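Side-chain contacts in aspartate aminotransferase (Thermotoga maritima, PDB 1O4S), which catalyses the reversible, pyridoxal-phosphate-dependent transfer of the amino group of L-aspartate to 2-oxoglutarate, yielding oxaloacetate and L-glutamate: residues F53-P56 with E57-E61; R65-K69 with G70-Y74; Y81-R84 with E85-K89; S277-N280 with T281-Y285. One frame throughout, in Å; residues are numbered along the deposited sequence.

Contact 1 of 4, residues F53-P56 with E57-E61; sequences FPTP and EPVVE
The methyl of Thr55 fills the tight side of this turn into a helix, set between the branches of two valines one helical step apart. CG2 of Thr55 lies 3.8 Å from CG1 of Val59, the two side chains crossing at about a right angle, and it sits equally close, at 3.8 Å, to CG2 of Val60. The rotation that brings the methyl here puts OG1 anti to the carbonyl carbon (chi1 -64°), where the hydroxyl bonds to the indole NE1 of Trp253. Met250, Ala286 and Ala290 close over Val59. Pro56 occupies the N-cap position of helix 57-68, with Pro58 in the first turn. The carbonyl O of Pro56 accepts from Val60 N at 3.2 Å, in the carbonyl plane and nearly straight (164°), and takes a weak, bent bond from Val59 N. Beside it, CB of Pro56 rests 3.9 Å from CD of Pro58. The flank bearing Glu57 is looser and faces solvent. The bond from CA to CB of Glu57 points away from the loop; the chain then bends at chi2 (61°), which brings the carboxylate back to a water. That water donates to Glu57 OE2 at 2.6 Å and to Thr55 O at 2.8 Å, bridging acid and loop. On the loop side the second subunit approaches: its Val72 packs on Thr55, and its Gly70 on Pro54.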
loop_
_atom_site.group_PDB
_atom_site.type_symbol
_atom_site.label_atom_id
_atom_site.label_comp_id
_atom_site.label_asym_id
_atom_site.label_seq_id
_atom_site.Cartn_x
_atom_site.Cartn_y
_atom_site.Cartn_z
ATOM N N PHE B 53 -0.856 -23.906 -1.208
ATOM C CA PHE B 53 -0.578 -24.444 0.098
ATOM C C PHE B 53 -1.188 -23.420 1.064
ATOM O O PHE B 53 -1.362 -22.255 0.722
ATOM C CB PHE B 53 0.931 -24.598 0.328
ATOM C CG PHE B 53 1.509 -25.868 -0.222
ATOM C CD1 PHE B 53 2.036 -26.832 0.614
ATOM C CD2 PHE B 53 1.535 -26.103 -1.589
ATOM C CE1 PHE B 53 2.566 -28.029 0.094
ATOM C CE2 PHE B 53 2.058 -27.282 -2.103
ATOM C CZ PHE B 53 2.570 -28.235 -1.257
ATOM N N PRO B 54 -1.524 -23.854 2.269
ATOM C CA PRO B 54 -2.008 -22.919 3.292
ATOM C C PRO B 54 -0.836 -22.168 3.821
ATOM O O PRO B 54 0.307 -22.538 3.572
ATOM C CB PRO B 54 -2.625 -23.844 4.378
ATOM C CG PRO B 54 -1.991 -25.207 4.187
ATOM C CD PRO B 54 -1.479 -25.251 2.763
ATOM N N THR B 55 -1.125 -21.112 4.558
ATOM C CA THR B 55 -0.158 -20.510 5.463
ATOM C C THR B 55 0.345 -21.585 6.427
ATOM O O THR B 55 -0.459 -22.317 6.984
ATOM C CB THR B 55 -0.839 -19.403 6.264
ATOM O OG1 THR B 55 -1.247 -18.366 5.381
ATOM C CG2 THR B 55 0.129 -18.786 7.246
ATOM N N PRO B 56 1.651 -21.712 6.637
ATOM C CA PRO B 56 2.141 -22.724 7.573
ATOM C C PRO B 56 1.524 -22.587 8.943
ATOM O O PRO B 56 1.409 -21.487 9.444
ATOM C CB PRO B 56 3.637 -22.450 7.616
ATOM C CG PRO B 56 3.935 -21.883 6.286
ATOM C CD PRO B 56 2.762 -20.988 6.015
ATOM N N GLU B 57 1.137 -23.699 9.547
ATOM C CA GLU B 57 0.410 -23.644 10.786
ATOM C C GLU B 57 1.166 -22.893 11.894
ATOM O O GLU B 57 0.558 -22.214 12.666
ATOM C CB GLU B 57 -0.009 -25.043 11.234
ATOM C CG GLU B 57 -1.102 -25.048 12.320
ATOM C CD GLU B 57 -2.422 -24.387 11.861
ATOM O OE1 GLU B 57 -3.316 -24.145 12.719
ATOM O OE2 GLU B 57 -2.582 -24.096 10.632
ATOM N N PRO B 58 2.484 -22.998 12.005
ATOM C CA PRO B 58 3.157 -22.232 13.061
ATOM C C PRO B 58 2.981 -20.734 12.902
ATOM O O PRO B 58 2.973 -20.022 13.912
ATOM C CB PRO B 58 4.621 -22.675 12.949
ATOM C CG PRO B 58 4.518 -24.028 12.315
ATOM C CD PRO B 58 3.417 -23.883 11.288
ATOM N N VAL B 59 2.857 -20.281 11.658
ATOM C CA VAL B 59 2.633 -18.886 11.349
ATOM C C VAL B 59 1.209 -18.494 11.763
ATOM O O VAL B 59 1.036 -17.484 12.404
ATOM C CB VAL B 59 2.852 -18.573 9.848
ATOM C CG1 VAL B 59 2.556 -17.070 9.536
ATOM C CG2 VAL B 59 4.263 -18.945 9.428
ATOM N N VAL B 60 0.217 -19.301 11.396
ATOM C CA VAL B 60 -1.151 -19.106 11.876
ATOM C C VAL B 60 -1.199 -19.012 13.406
ATOM O O VAL B 60 -1.800 -18.085 13.973
ATOM C CB VAL B 60 -2.057 -20.242 11.418
ATOM C CG1 VAL B 60 -3.424 -20.163 12.080
ATOM C CG2 VAL B 60 -2.187 -20.272 9.883
ATOM N N GLU B 61 -0.555 -19.954 14.086
ATOM C CA GLU B 61 -0.584 -20.002 15.555
ATOM C C GLU B 61 -0.001 -18.748 16.196
ATOM O O GLU B 61 -0.600 -18.216 17.129
ATOM C CB GLU B 61 0.121 -21.266 16.125
ATOM C CG GLU B 61 -0.631 -22.545 15.761
ATOM C CD GLU B 61 0.053 -23.873 16.209
ATOM O OE1 GLU B 61 1.290 -23.885 16.552
ATOM O OE2 GLU B 61 -0.671 -24.914 16.203
HETATM O O HOH W 1 -2.345 -24.104 8.025
#

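Contact 2 of 4, residues R65-K69 with G70-Y74; sequences RFLQK and GEVKY. With PLP (pyridoxal-5'-phosphate), chain J.
Phe66 reaches from the last turn of helix 57-68 to the carbonyl of Glu71, in the loop that follows. From CB the ring is carried forward by CG lying anti to the backbone N (chi1 177°). On its far half, CE1 faces Glu71 O, and CZ approaches that oxygen most closely, at 3.2 Å. CE2 meets CG2 of Val72 at 4.2 Å; oxygen and methyl both come in obliquely. A water lying off one face of the ring, near its rim, donates to Phe66 O and Glu71 O and so ties helix to loop. Leu67 brings CD2 to the same CG2 of Val72, which thereby rests on two helix side chains. Gly70 is the first residue to depart from helical backbone angles, with a positive phi (80°) that favours glycine; a CB there would run into Lys69 O. Gly70 N bonds to Leu67 O at 2.8 Å from above the carbonyl plane. At the exposed side Glu71 uses the syn lone pair of OE1 for a salt bridge to Lys73 NZ at 3.0 Å, and a second water links its OE2 to Lys69 O. Lys73 NZ also bonds to Pro51 O of the second subunit. Beyond it, Tyr74 OH donates to phosphate oxygen O1P of PLP, in the plane of the ring at its edge; the modelled length is very short. That cofactor is otherwise held by the second subunit, through residues such as Ser245, Lys111 and Arg254, so each active site borrows a phosphate ligand from its partner, as in other aspartate aminotransferases.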
loop_
_atom_site.group_PDB
_atom_site.type_symbol
_atom_site.label_atom_id
_atom_site.label_comp_id
_atom_site.label_asym_id
_atom_site.label_seq_id
_atom_site.Cartn_x
_atom_site.Cartn_y
_atom_site.Cartn_z
ATOM N N ARG B 65 -2.021 -15.947 18.411
ATOM C CA ARG B 65 -1.529 -15.588 19.733
ATOM C C ARG B 65 -1.366 -14.078 19.872
ATOM O O ARG B 65 -1.838 -13.501 20.852
ATOM C CB ARG B 65 -0.219 -16.290 19.945
ATOM C CG ARG B 65 0.499 -16.029 21.231
ATOM C CD ARG B 65 1.923 -16.673 21.194
ATOM N NE ARG B 65 2.971 -15.846 21.800
ATOM C CZ ARG B 65 3.366 -14.629 21.380
ATOM N NH1 ARG B 65 2.805 -14.009 20.332
ATOM N NH2 ARG B 65 4.339 -14.020 22.059
ATOM N N PHE B 66 -0.709 -13.445 18.890
ATOM C CA PHE B 66 -0.615 -11.993 18.836
ATOM C C PHE B 66 -1.995 -11.310 18.856
ATOM O O PHE B 66 -2.245 -10.375 19.641
ATOM C CB PHE B 66 0.133 -11.539 17.580
ATOM C CG PHE B 66 0.182 -10.056 17.440
ATOM C CD1 PHE B 66 0.959 -9.299 18.298
ATOM C CD2 PHE B 66 -0.576 -9.394 16.486
ATOM C CE1 PHE B 66 0.988 -7.895 18.203
ATOM C CE2 PHE B 66 -0.526 -7.992 16.412
ATOM C CZ PHE B 66 0.267 -7.263 17.279
ATOM N N LEU B 67 -2.870 -11.799 17.986
ATOM C CA LEU B 67 -4.233 -11.284 17.843
ATOM C C LEU B 67 -5.042 -11.281 19.122
ATOM O O LEU B 67 -5.791 -10.333 19.409
ATOM C CB LEU B 67 -5.025 -12.121 16.848
ATOM C CG LEU B 67 -5.255 -11.489 15.527
ATOM C CD1 LEU B 67 -6.016 -12.431 14.624
ATOM C CD2 LEU B 67 -6.026 -10.192 15.744
ATOM N N GLN B 68 -4.917 -12.348 19.885
ATOM C CA GLN B 68 -5.765 -12.530 21.043
ATOM C C GLN B 68 -5.488 -11.526 22.159
ATOM O O GLN B 68 -6.335 -11.288 23.014
ATOM C CB GLN B 68 -5.711 -14.005 21.510
ATOM C CG GLN B 68 -6.513 -14.874 20.507
ATOM C CD GLN B 68 -6.512 -16.361 20.777
ATOM O OE1 GLN B 68 -5.508 -16.906 21.235
ATOM N NE2 GLN B 68 -7.638 -17.028 20.474
ATOM N N LYS B 69 -4.325 -10.892 22.104
ATOM C CA LYS B 69 -4.001 -9.802 23.005
ATOM C C LYS B 69 -4.788 -8.513 22.624
ATOM O O LYS B 69 -4.903 -7.610 23.434
ATOM C CB LYS B 69 -2.486 -9.566 23.005
ATOM C CG LYS B 69 -1.689 -10.830 23.438
ATOM C CD LYS B 69 -0.180 -10.634 23.356
ATOM C CE LYS B 69 0.577 -11.828 23.953
ATOM N NZ LYS B 69 2.022 -11.505 24.299
ATOM N N GLY B 70 -5.280 -8.436 21.381
ATOM C CA GLY B 70 -6.170 -7.376 20.935
ATOM C C GLY B 70 -5.536 -6.039 20.569
ATOM O O GLY B 70 -6.253 -5.105 20.282
ATOM N N GLU B 71 -4.214 -5.918 20.626
ATOM C CA GLU B 71 -3.514 -4.689 20.340
ATOM C C GLU B 71 -2.916 -4.729 18.959
ATOM O O GLU B 71 -1.898 -5.350 18.751
ATOM C CB GLU B 71 -2.400 -4.438 21.348
ATOM C CG GLU B 71 -2.889 -3.959 22.690
ATOM C CD GLU B 71 -3.661 -2.633 22.615
ATOM O OE1 GLU B 71 -3.165 -1.662 21.979
ATOM O OE2 GLU B 71 -4.756 -2.587 23.191
ATOM N N VAL B 72 -3.554 -4.023 18.026
ATOM C CA VAL B 72 -3.153 -4.012 16.633
ATOM C C VAL B 72 -3.033 -2.536 16.256
ATOM O O VAL B 72 -4.006 -1.863 15.865
ATOM C CB VAL B 72 -4.129 -4.827 15.734
ATOM C CG1 VAL B 72 -3.588 -4.897 14.312
ATOM C CG2 VAL B 72 -4.367 -6.228 16.300
ATOM N N LYS B 73 -1.806 -2.055 16.397
ATOM C CA LYS B 73 -1.522 -0.644 16.420
ATOM C C LYS B 73 -0.426 -0.314 15.450
ATOM O O LYS B 73 0.254 -1.204 14.936
ATOM C CB LYS B 73 -1.141 -0.175 17.842
ATOM C CG LYS B 73 -2.274 -0.337 18.880
ATOM C CD LYS B 73 -3.478 0.602 18.537
ATOM C CE LYS B 73 -4.659 0.480 19.507
ATOM N NZ LYS B 73 -4.366 0.830 20.925
ATOM N N TYR B 74 -0.278 0.987 15.205
ATOM C CA TYR B 74 0.740 1.440 14.292
ATOM C C TYR B 74 2.130 0.951 14.768
ATOM O O TYR B 74 2.374 0.850 15.971
ATOM C CB TYR B 74 0.743 2.968 14.203
ATOM C CG TYR B 74 -0.418 3.643 13.459
ATOM C CD1 TYR B 74 -0.833 3.225 12.183
ATOM C CD2 TYR B 74 -1.019 4.749 14.000
ATOM C CE1 TYR B 74 -1.889 3.880 11.517
ATOM C CE2 TYR B 74 -2.029 5.426 13.355
ATOM C CZ TYR B 74 -2.478 4.988 12.112
ATOM O OH TYR B 74 -3.499 5.736 11.535
HETATM N N1 PLP J . -6.414 11.307 7.942
HETATM C C2 PLP J . -6.051 11.898 9.145
HETATM C C2A PLP J . -6.124 13.423 9.168
HETATM C C3 PLP J . -5.652 11.094 10.253
HETATM O O3 PLP J . -5.315 11.631 11.305
HETATM C C4 PLP J . -5.651 9.664 10.161
HETATM C C4A PLP J . -5.235 8.706 11.295
HETATM C C5 PLP J . -6.020 9.138 8.916
HETATM C C6 PLP J . -6.419 9.957 7.831
HETATM C C5A PLP J . -6.110 7.659 8.671
HETATM O O4P PLP J . -5.019 6.797 8.857
HETATM P P PLP J . -5.151 5.264 8.472
HETATM O O1P PLP J . -4.575 4.693 9.708
HETATM O O2P PLP J . -6.525 4.962 8.106
HETATM O O3P PLP J . -4.251 5.200 7.295
HETATM O O HOH W 2 -1.856 -7.657 20.196
HETATM O O HOH W 3 -5.631 -5.047 24.580
#

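Contact 3 of 4, residues Y81-R84 with E85-K89; sequences YELR and EGIAK
Tyr81 and Glu85, one turn apart on helix 81-95, meet on its exposed flank. CB of Glu85 sits over one face of the phenol ring, and farther out CE2 of Tyr81 meets Glu85 OE2 at 3.7 Å, the ring and carboxylate planes turned 59° apart. With CG anti to the backbone N (chi1 179°) and an extended chain beyond, Glu85 slants across the ring of Tyr81. A water held by Glu82 O reaches its OE1 only weakly. On the buried flank CD1 of Leu83 touches CD1 of Ile87 at 3.7 Å, while CG1 of Ile87 packs 3.3 Å from Leu83 O. The two flanks make this an amphipathic helix. Successive i to i+4 bonds fix the spacing beneath these pairs; Ile87 N to Leu83 O, at 2.9 Å, is nearly straight. Arg84 bends at chi3 to place NE on Gly79 O, which ties this first turn back to the residues just before the helix. Outward from this layer, Ile87 and Arg84 face strand 104-107. With an alanine in place of Ile87, Leu83 CD1 is likely to lose its neighbour and a gap to open on the side facing that strand. Ile87 also reaches Tyr257 and Ile259 of strand 256-259, and Leu83 lies against helix 281-290.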
loop_
_atom_site.group_PDB
_atom_site.type_symbol
_atom_site.label_atom_id
_atom_site.label_comp_id
_atom_site.label_asym_id
_atom_site.label_seq_id
_atom_site.Cartn_x
_atom_site.Cartn_y
_atom_site.Cartn_z
ATOM N N TYR B 81 11.411 -3.389 14.220
ATOM C CA TYR B 81 12.848 -3.637 14.243
ATOM C C TYR B 81 13.181 -5.105 14.179
ATOM O O TYR B 81 14.084 -5.513 13.463
ATOM C CB TYR B 81 13.475 -3.096 15.546
ATOM C CG TYR B 81 14.958 -3.285 15.579
ATOM C CD1 TYR B 81 15.782 -2.469 14.830
ATOM C CD2 TYR B 81 15.541 -4.299 16.346
ATOM C CE1 TYR B 81 17.159 -2.643 14.827
ATOM C CE2 TYR B 81 16.907 -4.487 16.353
ATOM C CZ TYR B 81 17.720 -3.639 15.594
ATOM O OH TYR B 81 19.099 -3.795 15.597
ATOM N N GLU B 82 12.443 -5.893 14.944
ATOM C CA GLU B 82 12.695 -7.330 15.070
ATOM C C GLU B 82 12.530 -8.083 13.733
ATOM O O GLU B 82 13.322 -8.997 13.412
ATOM C CB GLU B 82 11.783 -7.900 16.163
ATOM C CG GLU B 82 12.192 -7.458 17.596
ATOM C CD GLU B 82 11.721 -6.041 18.076
ATOM O OE1 GLU B 82 10.878 -5.330 17.413
ATOM O OE2 GLU B 82 12.225 -5.622 19.182
ATOM N N LEU B 83 11.556 -7.651 12.930
ATOM C CA LEU B 83 11.338 -8.243 11.615
ATOM C C LEU B 83 12.472 -7.807 10.664
ATOM O O LEU B 83 13.053 -8.616 9.966
ATOM C CB LEU B 83 9.952 -7.898 11.056
ATOM C CG LEU B 83 9.573 -8.401 9.670
ATOM C CD1 LEU B 83 9.852 -9.924 9.530
ATOM C CD2 LEU B 83 8.138 -8.068 9.282
ATOM N N ARG B 84 12.825 -6.532 10.700
ATOM C CA ARG B 84 13.907 -6.060 9.860
ATOM C C ARG B 84 15.231 -6.735 10.198
ATOM O O ARG B 84 15.962 -7.141 9.293
ATOM C CB ARG B 84 14.012 -4.554 9.954
ATOM C CG ARG B 84 12.893 -3.870 9.197
ATOM C CD ARG B 84 13.097 -2.379 9.064
ATOM N NE ARG B 84 12.924 -1.705 10.353
ATOM C CZ ARG B 84 13.882 -1.150 11.073
ATOM N NH1 ARG B 84 13.573 -0.576 12.223
ATOM N NH2 ARG B 84 15.134 -1.172 10.676
ATOM N N GLU B 85 15.504 -6.881 11.493
ATOM C CA GLU B 85 16.683 -7.545 11.979
ATOM C C GLU B 85 16.670 -9.021 11.602
ATOM O O GLU B 85 17.680 -9.550 11.172
ATOM C CB GLU B 85 16.782 -7.372 13.492
ATOM C CG GLU B 85 17.978 -8.063 14.122
ATOM C CD GLU B 85 17.928 -8.005 15.637
ATOM O OE1 GLU B 85 16.880 -8.417 16.232
ATOM O OE2 GLU B 85 18.933 -7.536 16.231
ATOM N N GLY B 86 15.533 -9.692 11.766
ATOM C CA GLY B 86 15.414 -11.087 11.357
ATOM C C GLY B 86 15.684 -11.273 9.870
ATOM O O GLY B 86 16.442 -12.149 9.485
ATOM N N ILE B 87 15.072 -10.439 9.034
ATOM C CA ILE B 87 15.324 -10.458 7.587
ATOM C C ILE B 87 16.802 -10.185 7.263
ATOM O O ILE B 87 17.416 -10.912 6.471
ATOM C CB ILE B 87 14.436 -9.462 6.884
ATOM C CG1 ILE B 87 12.981 -9.929 6.963
ATOM C CG2 ILE B 87 14.885 -9.297 5.441
ATOM C CD1 ILE B 87 11.940 -8.837 6.648
ATOM N N ALA B 88 17.371 -9.161 7.892
ATOM C CA ALA B 88 18.759 -8.809 7.672
ATOM C C ALA B 88 19.689 -9.984 8.023
ATOM O O ALA B 88 20.633 -10.287 7.291
ATOM C CB ALA B 88 19.125 -7.587 8.502
ATOM N N LYS B 89 19.411 -10.640 9.143
ATOM C CA LYS B 89 20.232 -11.761 9.604
ATOM C C LYS B 89 20.103 -12.967 8.662
ATOM O O LYS B 89 21.097 -13.585 8.314
ATOM C CB LYS B 89 19.849 -12.130 11.046
ATOM C CG LYS B 89 20.619 -13.297 11.630
ATOM C CD LYS B 89 20.064 -13.712 13.005
ATOM C CE LYS B 89 20.903 -14.826 13.632
ATOM N NZ LYS B 89 20.056 -15.649 14.577
HETATM O O HOH W 4 14.562 -10.641 15.236
#

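Contact 4 of 4, residues S277-N280 with T281-Y285; sequences SCIN and TVAQY
Asn280 leads the backbone into helix 281-290, its carbonyl O taking the N-H of Gln284 at 3.1 Å in the carbonyl plane. Its side chain covers the start of the same turn. CG lies anti to the backbone N (chi1 -178°), which brings OD1 to the N-H of Ala283; that N donates to OD1 at 2.9 Å, in plane and on a lone pair. This is a classic asparagine N-cap. The amide's other end, ND2, bonds to Trp253 O of the second subunit, and Asn280 packs against Ala283 of that subunit, so the cap also belongs to the dimer interface. One turn on, the extended chain of Gln284 slants across Ile279. Its CG meets CG1 of Ile279 at 3.5 Å, and NE2 donates to Ile279 O at 3.0 Å from above the carbonyl plane. CG1 of Ile279 takes the crowded position between backbone N and carbonyl carbon (chi1 79°), which sets it against that chain. The amide of Gln284 is gripped at both ends, OE1 by Ile80 N and NE2 also by Thr75 OG1. In place of Gln284, a leucine would probably leave Ile80 N without its acceptor and Thr75 OG1 and Ile279 O without this donor. Thr281 OG1 bonds to Lys73 O and takes a further bond, at 2.7 Å, from a water, which donates to Ile279 O as well.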
loop_
_atom_site.group_PDB
_atom_site.type_symbol
_atom_site.label_atom_id
_atom_site.label_comp_id
_atom_site.label_asym_id
_atom_site.label_seq_id
_atom_site.Cartn_x
_atom_site.Cartn_y
_atom_site.Cartn_z
ATOM N N SER B 277 1.835 3.882 5.070
ATOM C CA SER B 277 2.464 3.714 6.361
ATOM C C SER B 277 2.898 2.249 6.568
ATOM O O SER B 277 3.060 1.477 5.596
ATOM C CB SER B 277 1.535 4.159 7.475
ATOM O OG SER B 277 2.342 4.567 8.546
ATOM N N CYS B 278 3.083 1.870 7.819
ATOM C CA CYS B 278 3.414 0.519 8.205
ATOM C C CYS B 278 2.408 -0.497 7.656
ATOM O O CYS B 278 1.244 -0.202 7.418
ATOM C CB CYS B 278 3.464 0.412 9.739
ATOM S SG CYS B 278 1.952 0.929 10.595
ATOM N N ILE B 279 2.867 -1.715 7.468
ATOM C CA ILE B 279 1.981 -2.812 7.053
ATOM C C ILE B 279 1.276 -3.392 8.270
ATOM O O ILE B 279 1.665 -3.200 9.407
ATOM C CB ILE B 279 2.711 -3.900 6.219
ATOM C CG1 ILE B 279 3.526 -4.873 7.078
ATOM C CG2 ILE B 279 3.610 -3.264 5.160
ATOM C CD1 ILE B 279 3.980 -6.159 6.339
ATOM N N ASN B 280 0.218 -4.119 7.983
ATOM C CA ASN B 280 -0.564 -4.798 8.971
ATOM C C ASN B 280 0.300 -5.453 10.058
ATOM O O ASN B 280 1.191 -6.274 9.763
ATOM C CB ASN B 280 -1.418 -5.842 8.246
ATOM C CG ASN B 280 -2.333 -6.601 9.175
ATOM O OD1 ASN B 280 -1.899 -7.478 9.927
ATOM N ND2 ASN B 280 -3.622 -6.326 9.070
ATOM N N THR B 281 0.027 -5.114 11.311
ATOM C CA THR B 281 0.886 -5.575 12.406
ATOM C C THR B 281 0.823 -7.074 12.608
ATOM O O THR B 281 1.844 -7.700 12.933
ATOM C CB THR B 281 0.525 -4.863 13.718
ATOM O OG1 THR B 281 0.406 -3.458 13.464
ATOM C CG2 THR B 281 1.626 -5.022 14.759
ATOM N N VAL B 282 -0.375 -7.644 12.484
ATOM C CA VAL B 282 -0.496 -9.096 12.556
ATOM C C VAL B 282 0.440 -9.758 11.545
ATOM O O VAL B 282 1.162 -10.698 11.883
ATOM C CB VAL B 282 -1.961 -9.606 12.391
ATOM C CG1 VAL B 282 -2.040 -11.088 12.729
ATOM C CG2 VAL B 282 -2.916 -8.813 13.268
ATOM N N ALA B 283 0.405 -9.274 10.304
ATOM C CA ALA B 283 1.247 -9.772 9.235
ATOM C C ALA B 283 2.748 -9.698 9.610
ATOM O O ALA B 283 3.525 -10.583 9.308
ATOM C CB ALA B 283 0.978 -8.985 7.926
ATOM N N GLN B 284 3.149 -8.626 10.256
ATOM C CA GLN B 284 4.534 -8.481 10.666
ATOM C C GLN B 284 4.908 -9.580 11.610
ATOM O O GLN B 284 5.957 -10.191 11.420
ATOM C CB GLN B 284 4.810 -7.125 11.250
ATOM C CG GLN B 284 4.601 -6.024 10.259
ATOM C CD GLN B 284 5.138 -4.685 10.715
ATOM O OE1 GLN B 284 6.314 -4.558 10.971
ATOM N NE2 GLN B 284 4.288 -3.688 10.759
ATOM N N TYR B 285 4.074 -9.861 12.598
ATOM C CA TYR B 285 4.369 -10.959 13.506
ATOM C C TYR B 285 4.302 -12.317 12.850
ATOM O O TYR B 285 5.121 -13.204 13.162
ATOM C CB TYR B 285 3.540 -10.878 14.794
ATOM C CG TYR B 285 4.098 -9.760 15.666
ATOM C CD1 TYR B 285 3.510 -8.507 15.693
ATOM C CD2 TYR B 285 5.262 -9.949 16.406
ATOM C CE1 TYR B 285 4.026 -7.484 16.449
ATOM C CE2 TYR B 285 5.786 -8.925 17.171
ATOM C CZ TYR B 285 5.144 -7.695 17.183
ATOM O OH TYR B 285 5.632 -6.678 17.922
HETATM O O HOH W 5 1.133 -1.509 11.666
#

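Overall arrangement
Contact 4 is the most buried; the others each pair a buried side with a solvent-facing one. Contacts 1 and 2 take opposite ends of helix 57-68, the first a proline-led start, the second a turn through a glycine of positive phi, their centres about 18 Å apart. Contact 4 is another helix start, but here the residue at the N-cap has a side chain that accepts a helical N-H, which the proline of contact 1 cannot do. It touches contact 2 where Phe66 stacks on Tyr285, and contact 3 through Leu83. Contact 3, within one helix, joins backbone bonds with apolar packing on one flank and a ring-carboxylate contact on the other, and lacks a partner from the second subunit, which the other three have.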